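Local atomic coordinates of chitooligosaccharide oxidase (Gibberella zeae, PDB entry 6Y0R), a protein that oxidises the C1 hydroxyl of chitooligosaccharides to the lactone with a bicovalently bound FAD, passing the electrons to molecular oxygen to give hydrogen peroxide. Residues K47-A52 with M109-R114; I238-D243 with Q298-V303; A247-Y252 with L349-F354. One frame throughout, in Å; residues are numbered along the deposited sequence.

Contact 1 (K47-A52 with M109-R114); sequences KEDGTA and MIELDR
Arg-114 grips Asp-49 end-on with both terminal nitrogens, the core of a salt-bridge network that ties helix 44-50 to the loop after strand 108-111 of the FAD-binding PCMH-type domain. NH2 donates to OD1 of Asp-49 over 2.9 Å, nearly straight at 165°, while NH1 reaches OD2 of the same carboxylate at 3.2 Å with a more bent bond. NH1 uses the syn lone pair of OD2, whereas NH2 meets OD1 on the syn side but well out of the carboxylate plane, the two flat groups being turned 50° against each other. Glu-48 adds only a long, oblique charge contact.

Arginine suits this place because its several N-H groups serve two acids: NH2 also binds OD1 of Asp-113 at 2.8 Å, close to the guanidinium plane. The sharp bend of the Arg-114 chain at chi2 (-53°) carries the guanidinium back beside this neighbour. Asp-113 has a second cationic partner in Arg-133, and Lys-90 pairs with Glu-111 while bonding the carbonyl of Asp-49, which probably offsets the gathering of buried acids. Asp-113 N donates to the anti lone pair of Glu-111 OE2. Earlier in the strand, Met-109 CE rests 3.5 Å from Asp-49 O.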
# COMPACT_ATOMS: atom_id res chain seq x y z
N LYS A 47 14.24 -20.47 -0.90
CA LYS A 47 13.35 -20.31 0.27
C LYS A 47 13.45 -18.87 0.80
O LYS A 47 12.41 -18.30 1.16
CB LYS A 47 13.67 -21.32 1.37
CG LYS A 47 13.40 -22.75 0.94
CD LYS A 47 13.00 -23.67 2.07
CE LYS A 47 12.76 -25.09 1.59
NZ LYS A 47 13.64 -26.05 2.29
N GLU A 48 14.65 -18.31 0.83
CA GLU A 48 14.87 -16.92 1.33
C GLU A 48 14.09 -15.90 0.46
O GLU A 48 13.44 -15.00 1.03
CB GLU A 48 16.38 -16.68 1.35
CG GLU A 48 16.77 -15.31 1.80
CD GLU A 48 18.26 -15.11 1.95
OE1 GLU A 48 18.72 -15.10 3.08
OE2 GLU A 48 18.94 -14.98 0.92
N ASP A 49 14.14 -16.02 -0.86
CA ASP A 49 13.48 -15.05 -1.79
C ASP A 49 12.07 -15.50 -2.16
O ASP A 49 11.29 -14.65 -2.64
CB ASP A 49 14.34 -14.87 -3.04
CG ASP A 49 15.73 -14.35 -2.71
OD1 ASP A 49 15.83 -13.51 -1.79
OD2 ASP A 49 16.70 -14.77 -3.40
N GLY A 50 11.75 -16.78 -2.00
CA GLY A 50 10.60 -17.42 -2.66
C GLY A 50 9.52 -17.84 -1.69
O GLY A 50 8.64 -18.61 -2.10
N THR A 51 9.57 -17.36 -0.44
CA THR A 51 8.53 -17.63 0.57
C THR A 51 7.68 -16.37 0.70
O THR A 51 8.20 -15.36 1.18
CB THR A 51 9.08 -18.06 1.92
OG1 THR A 51 9.92 -19.20 1.69
CG2 THR A 51 7.97 -18.42 2.87
N ALA A 52 6.44 -16.46 0.25
CA ALA A 52 5.51 -15.31 0.24
C ALA A 52 5.30 -14.82 1.67
O ALA A 52 5.31 -15.62 2.63
CB ALA A 52 4.24 -15.70 -0.44
N MET A 109 10.04 -14.69 -11.54
CA MET A 109 10.02 -13.64 -10.49
C MET A 109 11.37 -12.91 -10.42
O MET A 109 12.46 -13.57 -10.37
CB MET A 109 9.62 -14.20 -9.12
CG MET A 109 9.40 -13.10 -8.07
SD MET A 109 8.75 -13.78 -6.55
CE MET A 109 10.24 -14.57 -5.93
N ILE A 110 11.32 -11.61 -10.49
CA ILE A 110 12.54 -10.75 -10.43
C ILE A 110 12.55 -10.16 -9.02
O ILE A 110 11.74 -9.23 -8.74
CB ILE A 110 12.60 -9.74 -11.57
CG1 ILE A 110 12.51 -10.46 -12.94
CG2 ILE A 110 13.85 -8.90 -11.45
CD1 ILE A 110 12.55 -9.56 -14.12
N GLU A 111 13.40 -10.75 -8.17
CA GLU A 111 13.62 -10.32 -6.77
C GLU A 111 14.46 -9.05 -6.81
O GLU A 111 15.58 -9.07 -7.35
CB GLU A 111 14.28 -11.44 -5.97
CG GLU A 111 14.68 -11.01 -4.58
CD GLU A 111 13.45 -10.71 -3.71
OE1 GLU A 111 12.55 -11.59 -3.61
OE2 GLU A 111 13.37 -9.56 -3.22
N LEU A 112 13.99 -7.94 -6.25
CA LEU A 112 14.72 -6.64 -6.33
C LEU A 112 15.34 -6.23 -4.98
O LEU A 112 15.93 -5.15 -4.94
CB LEU A 112 13.79 -5.52 -6.83
CG LEU A 112 13.22 -5.75 -8.23
CD1 LEU A 112 12.13 -4.75 -8.56
CD2 LEU A 112 14.35 -5.70 -9.27
N ASP A 113 15.18 -7.00 -3.92
CA ASP A 113 15.56 -6.51 -2.56
C ASP A 113 17.09 -6.49 -2.37
O ASP A 113 17.50 -5.97 -1.31
CB ASP A 113 14.86 -7.23 -1.41
CG ASP A 113 15.23 -8.67 -1.11
OD1 ASP A 113 16.21 -9.18 -1.74
OD2 ASP A 113 14.52 -9.30 -0.28
N ARG A 114 17.91 -6.91 -3.35
CA ARG A 114 19.38 -6.66 -3.28
C ARG A 114 19.69 -5.22 -3.69
O ARG A 114 20.84 -4.75 -3.50
CB ARG A 114 20.16 -7.65 -4.15
CG ARG A 114 19.87 -9.11 -3.94
CD ARG A 114 19.97 -9.63 -2.52
NE ARG A 114 20.07 -11.07 -2.47
CZ ARG A 114 19.04 -11.90 -2.39
NH1 ARG A 114 19.25 -13.20 -2.38
NH2 ARG A 114 17.79 -11.44 -2.33
O HOH W 1 14.98 -11.91 0.12

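Contact 2 (I238-D243 with Q298-V303); sequences IGLNWD and QKFGGV
Ile-238 meets Val-303 through its CG2 branch, which lies 3.7 Å from CB of the valine. The methyl reaches across because CG2 stands opposite the backbone N while CG1 (chi1 -46°) turns beside that N. Both residues branch at CB, which puts a methyl close to each backbone where it can make the contact. At Gly-239 it is the backbone that takes part: its carbonyl O lies against CG1 of Val-303.

Leu-240 follows with one methyl doing double duty. Its CD2 presses on Val-303 CG1 at 3.4 Å, tighter than usual for two carbons, and also approaches Phe-300 CD2 obliquely at 3.9 Å. The other methyl, CD1, lies over a face of the Trp-242 ring, so the two methyls of leucine reach Val-303, Phe-300 and the indole at once. This is one end of a seven-stranded antiparallel sheet, where strand 233-239 lies just inside the outermost strand 305-310. The end of helix 286-300 packs against the chain that leaves strand 233-239, then the backbone turns through Gly-301 and Gly-302, both with positive phi, and returns toward strand 305-310.

Trp-242 closes the row with a T-shaped stack. The benzene edge of its indole points at the face of Phe-300, with ring planes at 86° and centroids 5.1 Å apart; CZ2 makes the closest approach, 3.6 Å from CE1. Tryptophan suits this position because its long bicycle both reaches the phenylalanine and carries an N-H at the rim. That NE1 donates to a water 3.2 Å away, near the indole plane, and the water in turn donates to Gly-301 O at 2.8 Å.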
# COMPACT_ATOMS: atom_id res chain seq x y z
N ILE A 238 -6.76 8.18 21.20
CA ILE A 238 -7.98 8.44 22.00
C ILE A 238 -8.65 7.09 22.26
O ILE A 238 -9.15 6.47 21.31
CB ILE A 238 -8.95 9.41 21.33
CG1 ILE A 238 -8.26 10.65 20.78
CG2 ILE A 238 -10.01 9.80 22.34
CD1 ILE A 238 -9.16 11.60 20.06
N GLY A 239 -8.65 6.69 23.53
CA GLY A 239 -9.32 5.47 23.97
C GLY A 239 -10.79 5.75 24.10
O GLY A 239 -11.15 6.84 24.55
N LEU A 240 -11.61 4.83 23.64
CA LEU A 240 -13.07 5.01 23.60
C LEU A 240 -13.74 3.83 24.30
O LEU A 240 -13.19 2.73 24.28
CB LEU A 240 -13.57 5.12 22.15
CG LEU A 240 -13.11 6.36 21.38
CD1 LEU A 240 -13.55 6.28 19.93
CD2 LEU A 240 -13.64 7.63 22.03
N ASN A 241 -14.93 4.09 24.85
CA ASN A 241 -15.78 3.07 25.48
C ASN A 241 -17.15 3.18 24.82
O ASN A 241 -18.10 3.70 25.44
CB ASN A 241 -15.77 3.27 27.00
CG ASN A 241 -16.55 2.21 27.74
OD1 ASN A 241 -16.67 1.07 27.29
ND2 ASN A 241 -17.12 2.60 28.87
N TRP A 242 -17.23 2.73 23.58
CA TRP A 242 -18.44 2.80 22.76
C TRP A 242 -19.18 1.48 22.77
O TRP A 242 -18.54 0.43 22.95
CB TRP A 242 -18.07 3.24 21.33
CG TRP A 242 -17.69 4.68 21.22
CD1 TRP A 242 -17.78 5.67 22.17
CD2 TRP A 242 -17.22 5.33 20.03
NE1 TRP A 242 -17.32 6.87 21.67
CE2 TRP A 242 -17.00 6.69 20.34
CE3 TRP A 242 -16.97 4.89 18.73
CZ2 TRP A 242 -16.52 7.60 19.40
CZ3 TRP A 242 -16.50 5.79 17.80
CH2 TRP A 242 -16.30 7.13 18.12
N ASP A 243 -20.46 1.55 22.51
CA ASP A 243 -21.31 0.37 22.27
C ASP A 243 -22.25 0.70 21.11
O ASP A 243 -22.10 1.76 20.43
CB ASP A 243 -22.04 -0.05 23.54
CG ASP A 243 -22.93 1.01 24.15
OD1 ASP A 243 -23.26 1.99 23.45
OD2 ASP A 243 -23.30 0.85 25.34
N GLN A 298 -14.91 17.15 22.42
CA GLN A 298 -16.22 17.68 22.88
C GLN A 298 -17.37 16.94 22.19
O GLN A 298 -18.42 16.74 22.81
CB GLN A 298 -16.29 19.20 22.70
CG GLN A 298 -15.48 19.94 23.75
CD GLN A 298 -16.21 21.16 24.29
OE1 GLN A 298 -17.43 21.25 24.26
NE2 GLN A 298 -15.45 22.14 24.75
N LYS A 299 -17.23 16.50 20.94
CA LYS A 299 -18.28 15.71 20.29
C LYS A 299 -18.50 14.40 21.07
O LYS A 299 -19.63 13.94 21.19
CB LYS A 299 -17.93 15.43 18.82
CG LYS A 299 -18.06 16.62 17.89
CD LYS A 299 -19.50 17.05 17.79
CE LYS A 299 -19.71 18.27 16.93
NZ LYS A 299 -21.15 18.40 16.59
N PHE A 300 -17.42 13.73 21.46
CA PHE A 300 -17.49 12.37 22.04
C PHE A 300 -17.96 12.40 23.51
O PHE A 300 -18.89 11.64 23.85
CB PHE A 300 -16.12 11.70 21.94
CG PHE A 300 -15.63 11.38 20.55
CD1 PHE A 300 -16.47 11.33 19.44
CD2 PHE A 300 -14.29 11.06 20.40
CE1 PHE A 300 -15.94 10.98 18.20
CE2 PHE A 300 -13.77 10.73 19.15
CZ PHE A 300 -14.62 10.65 18.08
N GLY A 301 -17.28 13.17 24.35
CA GLY A 301 -17.52 13.17 25.80
C GLY A 301 -16.75 12.07 26.52
O GLY A 301 -16.72 10.89 26.02
N GLY A 302 -16.19 12.43 27.67
CA GLY A 302 -15.57 11.44 28.56
C GLY A 302 -14.39 10.70 27.94
O GLY A 302 -14.17 9.54 28.33
N VAL A 303 -13.63 11.37 27.09
CA VAL A 303 -12.39 10.77 26.52
C VAL A 303 -11.21 11.66 26.92
O VAL A 303 -11.38 12.93 26.98
CB VAL A 303 -12.52 10.61 25.00
CG1 VAL A 303 -13.74 9.79 24.64
CG2 VAL A 303 -12.54 11.95 24.27
O HOH W 2 -17.15 8.75 24.26

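Contact 3 (A247-Y252 with L349-F354); sequences APQGLY and LTLAEF
The ring of Phe-354 is sandwiched: one face receives CB of Leu-251 and the backbone N of Tyr-252, the opposite face CB of Leu-349. The Leu-251 contact is a CH-pi interaction, with CB 3.9 Å from the ring centroid and 25° off the normal. Tyr-252 presents a face to CB of Leu-351, toward the rim of the ring. At its edge, in plane, CE1 lies 3.6 Å from the carbonyl O of Leu-349, and Phe-354 CD2 also sits near that plane.

Tyr-252 has CG opposite its backbone N (chi1 -176°), which swings the ring alongside the start of the other helix. Leu-351 uses its two methyls separately: CD1 lies 3.5 Å from Pro-248 O, while CD2 touches Gln-249 OE1 at 3.7 Å. The side-chain NE2 of Gln-249 donates to Asp-253 OD1. Proline suits the first turn of helix 247-260, where its missing N-H costs no helical bond, and the flat face of Phe-354 lets it lie against the backbone at Tyr-252.

Thr-350 fixes the other helix's start. Its OG1 accepts from Glu-353 N at 3.1 Å, and its own N donates to Glu-353 OE1 at 2.8 Å. This reciprocal pair is a capping box at the N-terminus of helix 351-367, which here packs through aliphatic and aromatic side chains against the first turns of helix 247-260.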
# COMPACT_ATOMS: atom_id res chain seq x y z
N ALA A 247 -21.62 4.29 19.31
CA ALA A 247 -20.63 4.17 18.20
C ALA A 247 -21.13 4.83 16.91
O ALA A 247 -20.34 5.46 16.22
CB ALA A 247 -20.21 2.75 17.93
N PRO A 248 -22.39 4.66 16.46
CA PRO A 248 -22.77 5.29 15.19
C PRO A 248 -22.55 6.81 15.15
O PRO A 248 -21.98 7.30 14.24
CB PRO A 248 -24.25 4.90 15.02
CG PRO A 248 -24.36 3.63 15.83
CD PRO A 248 -23.46 3.83 17.04
N GLN A 249 -22.98 7.53 16.18
CA GLN A 249 -22.82 8.99 16.18
C GLN A 249 -21.35 9.34 16.40
O GLN A 249 -20.94 10.32 15.81
CB GLN A 249 -23.63 9.68 17.28
CG GLN A 249 -23.57 11.19 17.18
CD GLN A 249 -24.42 11.73 16.07
OE1 GLN A 249 -25.59 11.40 15.94
NE2 GLN A 249 -23.82 12.56 15.23
N GLY A 250 -20.61 8.55 17.17
CA GLY A 250 -19.16 8.75 17.35
C GLY A 250 -18.43 8.62 16.00
O GLY A 250 -17.61 9.50 15.65
N LEU A 251 -18.72 7.58 15.22
CA LEU A 251 -18.06 7.42 13.88
C LEU A 251 -18.46 8.54 12.93
O LEU A 251 -17.61 9.10 12.22
CB LEU A 251 -18.46 6.06 13.28
CG LEU A 251 -17.97 4.84 14.03
CD1 LEU A 251 -18.68 3.58 13.54
CD2 LEU A 251 -16.47 4.70 13.93
N TYR A 252 -19.74 8.93 12.98
CA TYR A 252 -20.22 10.02 12.12
C TYR A 252 -19.52 11.32 12.51
O TYR A 252 -19.07 12.06 11.65
CB TYR A 252 -21.73 10.15 12.20
CG TYR A 252 -22.29 11.20 11.27
CD1 TYR A 252 -22.48 10.91 9.93
CD2 TYR A 252 -22.65 12.45 11.71
CE1 TYR A 252 -23.00 11.86 9.07
CE2 TYR A 252 -23.13 13.43 10.86
CZ TYR A 252 -23.35 13.11 9.54
OH TYR A 252 -23.84 14.05 8.68
N LEU A 349 -20.25 8.83 4.55
CA LEU A 349 -21.38 7.94 4.88
C LEU A 349 -22.43 8.70 5.69
O LEU A 349 -22.09 9.65 6.38
CB LEU A 349 -20.84 6.76 5.67
CG LEU A 349 -19.73 5.96 4.97
CD1 LEU A 349 -19.24 4.86 5.86
CD2 LEU A 349 -20.20 5.40 3.65
N THR A 350 -23.65 8.22 5.63
CA THR A 350 -24.72 8.79 6.45
C THR A 350 -24.66 8.15 7.83
O THR A 350 -24.15 7.01 7.98
CB THR A 350 -26.08 8.54 5.79
OG1 THR A 350 -26.27 7.14 5.76
CG2 THR A 350 -26.11 9.14 4.40
N LEU A 351 -25.29 8.72 8.66
CA LEU A 351 -25.41 8.15 10.02
C LEU A 351 -26.19 6.83 9.93
O LEU A 351 -25.81 5.87 10.56
CB LEU A 351 -26.13 9.14 10.93
CG LEU A 351 -26.43 8.72 12.38
CD1 LEU A 351 -25.11 8.49 13.14
CD2 LEU A 351 -27.32 9.69 13.14
N ALA A 352 -27.14 6.66 9.17
CA ALA A 352 -27.85 5.37 8.97
C ALA A 352 -26.87 4.30 8.47
O ALA A 352 -26.94 3.15 8.92
CB ALA A 352 -28.99 5.59 8.00
N GLU A 353 -25.96 4.63 7.54
CA GLU A 353 -24.92 3.68 7.08
C GLU A 353 -23.99 3.32 8.25
O GLU A 353 -23.66 2.16 8.42
CB GLU A 353 -24.16 4.29 5.91
CG GLU A 353 -25.00 4.26 4.64
CD GLU A 353 -24.64 5.20 3.50
OE1 GLU A 353 -23.90 6.20 3.69
OE2 GLU A 353 -25.18 4.94 2.38
N PHE A 354 -23.61 4.28 9.10
CA PHE A 354 -22.77 3.92 10.26
C PHE A 354 -23.56 3.00 11.19
O PHE A 354 -22.98 2.10 11.79
CB PHE A 354 -22.23 5.15 10.98
CG PHE A 354 -21.06 5.81 10.30
CD1 PHE A 354 -19.88 5.10 10.13
CD2 PHE A 354 -21.13 7.11 9.81
CE1 PHE A 354 -18.78 5.70 9.53
CE2 PHE A 354 -20.01 7.71 9.22
CZ PHE A 354 -18.84 7.00 9.08

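Overall arrangement
Contacts 2 and 3 are neighbours, their centres 14 Å apart, and they touch directly where the rings of contact 2 pack on the backbone of Gly-250: Trp-242 CH2 lies 3.3 Å from Gly-250 C, and Phe-300 CE1 3.4 Å from Gly-250 O. Helix 247-260 follows strand 233-239 after a short connection, and the segments of the two contacts alternate along the chain. Contact 1 lies on the other side of the chain's centre, about 45 Å from contact 2 and 43 Å from contact 3 between centres. It is the one close to the flavin cofactor: Leu-112 touches FAD, and the Glu-111 side chain is about 7 Å from it. Contact 3 packs two helices, contact 2 a strand end and loop against a helix end.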